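Local structure of DnaD-like replication protein (Streptococcus mutans UA159, 2ZC2) at residues 37-42 with 71-76; 41-46 with 60-65. The protein is of unknown detailed function but, as a zinc-binding member of the DnaB/DnaD family, probably takes part in DNA replication. All coordinates share one frame; numbering follows the deposited sequence.

Overall arrangement
Both contacts belong to one small all-helical domain, a piece of a longer replication protein, and they share helix 37-50. Interaction 1 sets its first turn against the short C-terminal helix 73-76; interaction 2 packs the next turn, overlapping at Arg-41 and Ser-42, against helix 55-67. Along the chain the order is 37-42, 41-46, 60-65, 71-76, and the two contact centres lie about 8 Å apart. Trp-65 joins them: its CZ3 is 3.4 Å from Leu-39 O, and its CD2 is 4.2 Å from Val-76 CG2. The C-terminal turn and helix 55-67 thus pack around one continuous stretch of helix 37-50, whose Asp-38 also holds a zinc ion.

Interaction 1 of 2, residues 37-42 with 71-76; sequences PDLVRS and STLRQV. With ZN (zinc ion), chain E.
Leu-39, on the first turn of helix 37-50, meets Leu-73, Val-76 and the Ser-71 to Thr-72 peptide, closing the C-terminal helical turn of this all-helical domain against the helix start. The contact is apolar, with 249 Å² of surface buried in all. CG of Leu-39 stands opposite its own backbone N (chi1 -176°), directed toward 71-76, and chi2 of 70° sends the two methyls to different targets: CD2 lies 3.5 Å from Ser-71 C, while CD1 reaches CG2 of Val-76 at 3.8 Å, the two side chains crossing at about a right angle. Leu-73 rests on the Asp-38 carbonyl, its CG 3.8 Å from Asp-38 O, with its CD2 against both Leu-39 CD1 and the hydroxyl of Ser-42.

The hydrogen bonds here run within a segment or to residues outside both. Thr-72 and Gln-75 form a capping box: Thr-72 N donates to Gln-75 OE1 from above the carbonyl plane (2.9 Å), and the return bond, Gln-75 N to Thr-72 OG1, is weak at 3.4 Å. Ser-71 N also points at OE1, nearly in line with that C=O, although its modelled length is doubtfully short. Asp-36 accepts from Leu-73 N through OD2 and from Asp-38 N through OD1, tying the two segments through a third residue. On helix 37-50, Ser-42 OG donates to Leu-39 O.

The metal lies to the side, where the Asp-38 carboxylate turns away from helix 73-76. Arg-41, whose NE bonds Asp-9, brings NH1 to 2.9 Å from Asp-38 OD1 in a salt bridge whose hydrogen bond is weak, bent to 125° at the hydrogen. Asp-38 OD1 ligates the zinc ion at 2.1 Å.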
ATOM      1  N   PRO A  37      -3.566  -7.458  -0.618  1.00 19.94           N
ATOM      2  CA  PRO A  37      -4.111  -6.095  -0.359  1.00 19.66           C
ATOM      3  C   PRO A  37      -4.036  -5.673   1.127  1.00 20.36           C
ATOM      4  O   PRO A  37      -3.968  -4.482   1.381  1.00 18.25           O
ATOM      5  CB  PRO A  37      -5.572  -6.167  -0.814  1.00 19.46           C
ATOM      6  CG  PRO A  37      -5.792  -7.634  -1.274  1.00 22.15           C
ATOM      7  CD  PRO A  37      -4.468  -8.302  -1.409  1.00 19.49           C
ATOM      8  N   ASP A  38      -4.017  -6.631   2.085  1.00 19.08           N
ATOM      9  CA  ASP A  38      -3.983  -6.235   3.493  1.00 20.18           C
ATOM     10  C   ASP A  38      -2.596  -5.858   3.945  1.00 19.33           C
ATOM     11  O   ASP A  38      -2.454  -5.157   4.912  1.00 19.51           O
ATOM     12  CB  ASP A  38      -4.637  -7.257   4.413  1.00 20.93           C
ATOM     13  CG  ASP A  38      -6.112  -7.430   4.090  1.00 24.34           C
ATOM     14  OD1 ASP A  38      -6.911  -6.608   4.572  1.00 26.05           O
ATOM     15  OD2 ASP A  38      -6.476  -8.348   3.306  1.00 28.11           O
ATOM     16  N   LEU A  39      -1.594  -6.307   3.187  1.00 18.44           N
ATOM     17  CA  LEU A  39      -0.243  -5.836   3.350  1.00 16.85           C
ATOM     18  C   LEU A  39      -0.078  -4.394   2.835  1.00 16.57           C
ATOM     19  O   LEU A  39       0.599  -3.558   3.491  1.00 16.95           O
ATOM     20  CB  LEU A  39       0.745  -6.755   2.644  1.00 15.97           C
ATOM     21  CG  LEU A  39       2.207  -6.312   2.888  1.00 16.77           C
ATOM     22  CD1 LEU A  39       2.584  -6.593   4.370  1.00 13.05           C
ATOM     23  CD2 LEU A  39       3.229  -6.928   1.936  1.00 15.81           C
ATOM     24  N   VAL A  40      -0.676  -4.119   1.674  1.00 16.82           N
ATOM     25  CA  VAL A  40      -0.773  -2.752   1.154  1.00 16.30           C
ATOM     26  C   VAL A  40      -1.437  -1.801   2.167  1.00 16.31           C
ATOM     27  O   VAL A  40      -0.928  -0.710   2.473  1.00 13.87           O
ATOM     28  CB  VAL A  40      -1.436  -2.693  -0.244  1.00 16.58           C
ATOM     29  CG1 VAL A  40      -1.470  -1.256  -0.782  1.00 15.63           C
ATOM     30  CG2 VAL A  40      -0.662  -3.558  -1.267  1.00 14.16           C
ATOM     31  N   ARG A  41      -2.596  -2.220   2.672  1.00 16.74           N
ATOM     32  CA  ARG A  41      -3.298  -1.478   3.668  1.00 16.77           C
ATOM     33  C   ARG A  41      -2.435  -1.271   4.939  1.00 16.13           C
ATOM     34  O   ARG A  41      -2.473  -0.169   5.545  1.00 15.13           O
ATOM     35  CB  ARG A  41      -4.627  -2.205   3.998  1.00 17.03           C
ATOM     36  CG  ARG A  41      -5.384  -1.715   5.259  1.00 19.25           C
ATOM     37  CD  ARG A  41      -6.784  -2.434   5.371  1.00 21.41           C
ATOM     38  NE  ARG A  41      -7.665  -2.093   4.235  1.00 26.40           N
ATOM     39  CZ  ARG A  41      -8.017  -2.901   3.234  1.00 28.65           C
ATOM     40  NH1 ARG A  41      -7.571  -4.157   3.150  1.00 27.95           N
ATOM     41  NH2 ARG A  41      -8.840  -2.437   2.306  1.00 28.64           N
ATOM     42  N   SER A  42      -1.663  -2.273   5.351  1.00 13.49           N
ATOM     43  CA  SER A  42      -0.821  -2.003   6.522  1.00 14.69           C
ATOM     44  C   SER A  42       0.390  -1.084   6.265  1.00 12.62           C
ATOM     45  O   SER A  42       0.858  -0.429   7.193  1.00 10.73           O
ATOM     46  CB  SER A  42      -0.407  -3.249   7.213  1.00 13.18           C
ATOM     47  OG  SER A  42       0.497  -3.904   6.426  1.00 25.61           O
ATOM     48  N   SER A  71       5.527 -10.331   1.173  1.00 31.00           N
ATOM     49  CA  SER A  71       4.442  -9.973   0.263  1.00 29.26           C
ATOM     50  C   SER A  71       3.039 -10.267   0.860  1.00 27.11           C
ATOM     51  O   SER A  71       2.028  -9.939   0.283  1.00 26.34           O
ATOM     52  CB  SER A  71       4.643 -10.684  -1.093  1.00 28.88           C
ATOM     53  OG  SER A  71       4.493 -12.093  -0.924  1.00 30.23           O
ATOM     54  N   THR A  72       2.959 -10.865   2.033  1.00 26.34           N
ATOM     55  CA  THR A  72       1.636 -11.070   2.572  1.00 25.31           C
ATOM     56  C   THR A  72       1.634 -10.573   3.977  1.00 26.55           C
ATOM     57  O   THR A  72       2.666 -10.564   4.627  1.00 26.00           O
ATOM     58  CB  THR A  72       1.159 -12.571   2.544  1.00 25.37           C
ATOM     59  OG1 THR A  72       1.847 -13.326   3.552  1.00 22.85           O
ATOM     60  CG2 THR A  72       1.359 -13.200   1.172  1.00 20.67           C
ATOM     61  N   LEU A  73       0.463 -10.201   4.464  1.00 28.36           N
ATOM     62  CA  LEU A  73       0.356  -9.694   5.837  1.00 31.67           C
ATOM     63  C   LEU A  73       0.731 -10.718   6.937  1.00 32.68           C
ATOM     64  O   LEU A  73       1.420 -10.355   7.893  1.00 32.39           O
ATOM     65  CB  LEU A  73      -1.021  -9.058   6.073  1.00 31.36           C
ATOM     66  CG  LEU A  73      -1.125  -7.937   7.135  1.00 35.17           C
ATOM     67  CD1 LEU A  73      -2.023  -8.346   8.246  1.00 35.20           C
ATOM     68  CD2 LEU A  73       0.231  -7.431   7.646  1.00 35.84           C
ATOM     69  N   ARG A  74       0.308 -11.981   6.788  1.00 34.09           N
ATOM     70  CA  ARG A  74       0.821 -13.084   7.644  1.00 36.42           C
ATOM     71  C   ARG A  74       2.363 -13.090   7.809  1.00 36.98           C
ATOM     72  O   ARG A  74       2.861 -13.305   8.917  1.00 37.41           O
ATOM     73  CB  ARG A  74       0.371 -14.463   7.140  1.00 34.98           C
ATOM     74  CG  ARG A  74       0.615 -15.612   8.153  1.00 38.13           C
ATOM     75  CD  ARG A  74       0.128 -16.973   7.586  1.00 39.10           C
ATOM     76  NE  ARG A  74      -1.343 -16.941   7.525  1.00 47.69           N
ATOM     77  CZ  ARG A  74      -2.123 -17.783   6.839  1.00 49.30           C
ATOM     78  NH1 ARG A  74      -1.593 -18.791   6.122  1.00 49.07           N
ATOM     79  NH2 ARG A  74      -3.449 -17.606   6.878  1.00 46.19           N
ATOM     80  N   GLN A  75       3.094 -12.907   6.712  1.00 37.93           N
ATOM     81  CA  GLN A  75       4.570 -12.830   6.747  1.00 39.19           C
ATOM     82  C   GLN A  75       5.066 -11.696   7.672  1.00 40.99           C
ATOM     83  O   GLN A  75       6.035 -11.875   8.411  1.00 40.86           O
ATOM     84  CB  GLN A  75       5.141 -12.659   5.332  1.00 39.41           C
ATOM     85  CG  GLN A  75       5.109 -13.913   4.434  1.00 36.80           C
ATOM     86  CD  GLN A  75       5.396 -13.590   2.988  1.00 38.26           C
ATOM     87  OE1 GLN A  75       5.282 -12.431   2.579  1.00 32.85           O
ATOM     88  NE2 GLN A  75       5.738 -14.613   2.187  1.00 36.82           N
ATOM     89  N   VAL A  76       4.357 -10.557   7.659  1.00 43.22           N
ATOM     90  CA  VAL A  76       4.655  -9.399   8.522  1.00 45.92           C
ATOM     91  C   VAL A  76       3.999  -9.578   9.910  1.00 48.01           C
ATOM     92  O   VAL A  76       4.373  -8.891  10.876  1.00 48.21           O
ATOM     93  CB  VAL A  76       4.236  -8.040   7.825  1.00 45.16           C
ATOM     94  CG1 VAL A  76       4.004  -6.915   8.815  1.00 46.09           C
ATOM     95  CG2 VAL A  76       5.295  -7.606   6.857  1.00 44.92           C
TER
HETATM   96 ZN    ZN E 505      -8.921  -6.964   3.975  0.50 27.70          ZN

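Interaction 2 of 2, residues 41-46 with 60-65; sequences RSALRE and AILRNW
Ile-61 has CG1 beside its backbone N (chi1 -58°), which leaves CG2 opposite that N, and the Trp-65 ring is turned beside its own N (chi1 -71°); both side chains converge on Ala-43 in a helix-helix packing of helix 37-50 with helix 55-67. The segment axes come within 9.3 Å and their directions differ by 123°, a steeply inclined crossing, well short of antiparallel; the small Ala-43 lies at its centre, where its CA and that of Ile-61 are the nearest pair.

The methyl of Ala-43 sits in a hollow formed by three side chains: Ala-43 CB lies 3.9 Å from Ile-61 CG2, 3.7 Å from Leu-62 CD2 and 3.7 Å from Trp-65 CZ3. Ile-61 supplies a second branch, whose CD1 touches Ala-43 O and lies 3.8 Å from Glu-46 CG, the Ile-61 and Glu-46 side chains crossing at about a right angle.

The indole presents its six-membered edge to the opposing helix, and Ala-43 N lies near the ring plane, 3.6 Å from CZ3. Ile-61 CG2, from the same helix, lies over one face, offset toward the rim. Ser-42 OG, already bonded to Leu-39 O, approaches the ring obliquely, 3.5 Å from Trp-65 CZ3.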
ATOM      1  N   ARG A  41      -2.596  -2.220   2.672  1.00 16.74           N
ATOM      2  CA  ARG A  41      -3.298  -1.478   3.668  1.00 16.77           C
ATOM      3  C   ARG A  41      -2.435  -1.271   4.939  1.00 16.13           C
ATOM      4  O   ARG A  41      -2.473  -0.169   5.545  1.00 15.13           O
ATOM      5  CB  ARG A  41      -4.627  -2.205   3.998  1.00 17.03           C
ATOM      6  CG  ARG A  41      -5.384  -1.715   5.259  1.00 19.25           C
ATOM      7  CD  ARG A  41      -6.784  -2.434   5.371  1.00 21.41           C
ATOM      8  NE  ARG A  41      -7.665  -2.093   4.235  1.00 26.40           N
ATOM      9  CZ  ARG A  41      -8.017  -2.901   3.234  1.00 28.65           C
ATOM     10  NH1 ARG A  41      -7.571  -4.157   3.150  1.00 27.95           N
ATOM     11  NH2 ARG A  41      -8.840  -2.437   2.306  1.00 28.64           N
ATOM     12  N   SER A  42      -1.663  -2.273   5.351  1.00 13.49           N
ATOM     13  CA  SER A  42      -0.821  -2.003   6.522  1.00 14.69           C
ATOM     14  C   SER A  42       0.390  -1.084   6.265  1.00 12.62           C
ATOM     15  O   SER A  42       0.858  -0.429   7.193  1.00 10.73           O
ATOM     16  CB  SER A  42      -0.407  -3.249   7.213  1.00 13.18           C
ATOM     17  OG  SER A  42       0.497  -3.904   6.426  1.00 25.61           O
ATOM     18  N   ALA A  43       0.810  -0.957   4.998  1.00 12.80           N
ATOM     19  CA  ALA A  43       1.798   0.091   4.630  1.00 12.05           C
ATOM     20  C   ALA A  43       1.161   1.451   4.729  1.00 12.90           C
ATOM     21  O   ALA A  43       1.776   2.398   5.232  1.00 13.55           O
ATOM     22  CB  ALA A  43       2.386  -0.183   3.283  1.00 12.02           C
ATOM     23  N   LEU A  44      -0.098   1.556   4.284  1.00 11.74           N
ATOM     24  CA  LEU A  44      -0.847   2.762   4.387  1.00 11.30           C
ATOM     25  C   LEU A  44      -1.027   3.112   5.904  1.00 12.66           C
ATOM     26  O   LEU A  44      -0.819   4.250   6.299  1.00 12.36           O
ATOM     27  CB  LEU A  44      -2.245   2.590   3.759  1.00 11.68           C
ATOM     28  CG  LEU A  44      -3.218   3.780   3.946  1.00  9.66           C
ATOM     29  CD1 LEU A  44      -2.646   5.014   3.238  1.00 10.69           C
ATOM     30  CD2 LEU A  44      -4.539   3.473   3.278  1.00  8.89           C
ATOM     31  N   ARG A  45      -1.472   2.145   6.695  1.00 13.36           N
ATOM     32  CA  ARG A  45      -1.592   2.317   8.154  1.00 15.17           C
ATOM     33  C   ARG A  45      -0.336   2.900   8.739  1.00 13.46           C
ATOM     34  O   ARG A  45      -0.398   3.816   9.526  1.00 14.01           O
ATOM     35  CB  ARG A  45      -1.869   0.977   8.867  1.00 14.29           C
ATOM     36  CG  ARG A  45      -2.185   1.148  10.416  1.00 15.42           C
ATOM     37  CD  ARG A  45      -2.604  -0.185  11.090  1.00 20.22           C
ATOM     38  NE  ARG A  45      -1.393  -0.822  11.599  1.00 36.28           N
ATOM     39  CZ  ARG A  45      -1.183  -1.218  12.861  1.00 41.58           C
ATOM     40  NH1 ARG A  45      -2.131  -1.108  13.804  1.00 42.40           N
ATOM     41  NH2 ARG A  45      -0.010  -1.770  13.173  1.00 41.84           N
ATOM     42  N   GLU A  46       0.801   2.288   8.418  1.00 14.57           N
ATOM     43  CA  GLU A  46       2.096   2.702   8.979  1.00 15.99           C
ATOM     44  C   GLU A  46       2.471   4.148   8.545  1.00 15.79           C
ATOM     45  O   GLU A  46       2.963   4.960   9.334  1.00 15.56           O
ATOM     46  CB  GLU A  46       3.157   1.681   8.603  1.00 15.11           C
ATOM     47  CG  GLU A  46       4.496   2.026   9.105  1.00 24.43           C
ATOM     48  CD  GLU A  46       4.480   2.170  10.622  1.00 34.70           C
ATOM     49  OE1 GLU A  46       3.971   1.230  11.322  1.00 31.80           O
ATOM     50  OE2 GLU A  46       4.962   3.251  11.079  1.00 37.90           O
ATOM     51  N   ALA A  60       7.539   3.290  -0.497  1.00 15.31           N
ATOM     52  CA  ALA A  60       8.839   2.944   0.129  1.00 15.75           C
ATOM     53  C   ALA A  60       8.690   1.883   1.261  1.00 16.95           C
ATOM     54  O   ALA A  60       9.487   0.919   1.382  1.00 16.09           O
ATOM     55  CB  ALA A  60       9.536   4.231   0.627  1.00 13.70           C
ATOM     56  N   ILE A  61       7.654   2.040   2.081  1.00 18.23           N
ATOM     57  CA  ILE A  61       7.329   0.986   3.059  1.00 19.82           C
ATOM     58  C   ILE A  61       7.125  -0.358   2.386  1.00 19.86           C
ATOM     59  O   ILE A  61       7.740  -1.332   2.802  1.00 21.19           O
ATOM     60  CB  ILE A  61       6.140   1.352   4.043  1.00 19.93           C
ATOM     61  CG1 ILE A  61       6.425   2.608   4.825  1.00 18.34           C
ATOM     62  CG2 ILE A  61       5.842   0.180   4.984  1.00 21.48           C
ATOM     63  CD1 ILE A  61       5.152   3.246   5.565  1.00 20.79           C
ATOM     64  N   LEU A  62       6.311  -0.422   1.333  1.00 20.91           N
ATOM     65  CA  LEU A  62       6.096  -1.660   0.604  1.00 20.90           C
ATOM     66  C   LEU A  62       7.386  -2.231   0.009  1.00 23.31           C
ATOM     67  O   LEU A  62       7.584  -3.456   0.028  1.00 21.75           O
ATOM     68  CB  LEU A  62       5.068  -1.498  -0.528  1.00 21.34           C
ATOM     69  CG  LEU A  62       3.651  -1.345  -0.008  1.00 19.27           C
ATOM     70  CD1 LEU A  62       2.742  -0.879  -1.116  1.00 17.72           C
ATOM     71  CD2 LEU A  62       3.202  -2.681   0.664  1.00 20.54           C
ATOM     72  N   ARG A  63       8.245  -1.352  -0.530  1.00 23.61           N
ATOM     73  CA  ARG A  63       9.542  -1.779  -1.115  1.00 25.73           C
ATOM     74  C   ARG A  63      10.487  -2.319  -0.084  1.00 24.79           C
ATOM     75  O   ARG A  63      11.159  -3.302  -0.316  1.00 26.69           O
ATOM     76  CB  ARG A  63      10.256  -0.628  -1.868  1.00 24.28           C
ATOM     77  CG  ARG A  63       9.733  -0.416  -3.194  1.00 28.33           C
ATOM     78  CD  ARG A  63      10.707   0.431  -4.030  1.00 29.88           C
ATOM     79  NE  ARG A  63      11.026   1.645  -3.313  1.00 29.94           N
ATOM     80  CZ  ARG A  63      10.340   2.777  -3.439  1.00 27.08           C
ATOM     81  NH1 ARG A  63       9.337   2.845  -4.285  1.00 23.47           N
ATOM     82  NH2 ARG A  63      10.722   3.849  -2.751  1.00 30.17           N
ATOM     83  N   ASN A  64      10.596  -1.658   1.049  1.00 27.13           N
ATOM     84  CA  ASN A  64      11.404  -2.232   2.112  1.00 28.99           C
ATOM     85  C   ASN A  64      10.897  -3.639   2.490  1.00 29.07           C
ATOM     86  O   ASN A  64      11.701  -4.563   2.583  1.00 29.39           O
ATOM     87  CB  ASN A  64      11.498  -1.293   3.312  1.00 30.88           C
ATOM     88  CG  ASN A  64      12.105  -1.965   4.524  1.00 36.07           C
ATOM     89  OD1 ASN A  64      11.377  -2.385   5.445  1.00 37.54           O
ATOM     90  ND2 ASN A  64      13.449  -2.121   4.519  1.00 37.76           N
ATOM     91  N   TRP A  65       9.584  -3.827   2.635  1.00 28.82           N
ATOM     92  CA  TRP A  65       9.016  -5.171   2.891  1.00 30.45           C
ATOM     93  C   TRP A  65       9.287  -6.168   1.761  1.00 31.56           C
ATOM     94  O   TRP A  65       9.667  -7.288   2.023  1.00 31.72           O
ATOM     95  CB  TRP A  65       7.493  -5.134   3.197  1.00 30.65           C
ATOM     96  CG  TRP A  65       7.169  -4.556   4.517  1.00 30.32           C
ATOM     97  CD1 TRP A  65       8.013  -4.436   5.569  1.00 32.62           C
ATOM     98  CD2 TRP A  65       5.909  -3.960   4.932  1.00 30.60           C
ATOM     99  NE1 TRP A  65       7.368  -3.793   6.620  1.00 33.72           N
ATOM    100  CE2 TRP A  65       6.075  -3.510   6.260  1.00 30.33           C
ATOM    101  CE3 TRP A  65       4.674  -3.743   4.295  1.00 26.01           C
ATOM    102  CZ2 TRP A  65       5.031  -2.883   6.993  1.00 30.94           C
ATOM    103  CZ3 TRP A  65       3.657  -3.141   5.011  1.00 28.11           C
ATOM    104  CH2 TRP A  65       3.840  -2.718   6.349  1.00 31.31           C
TER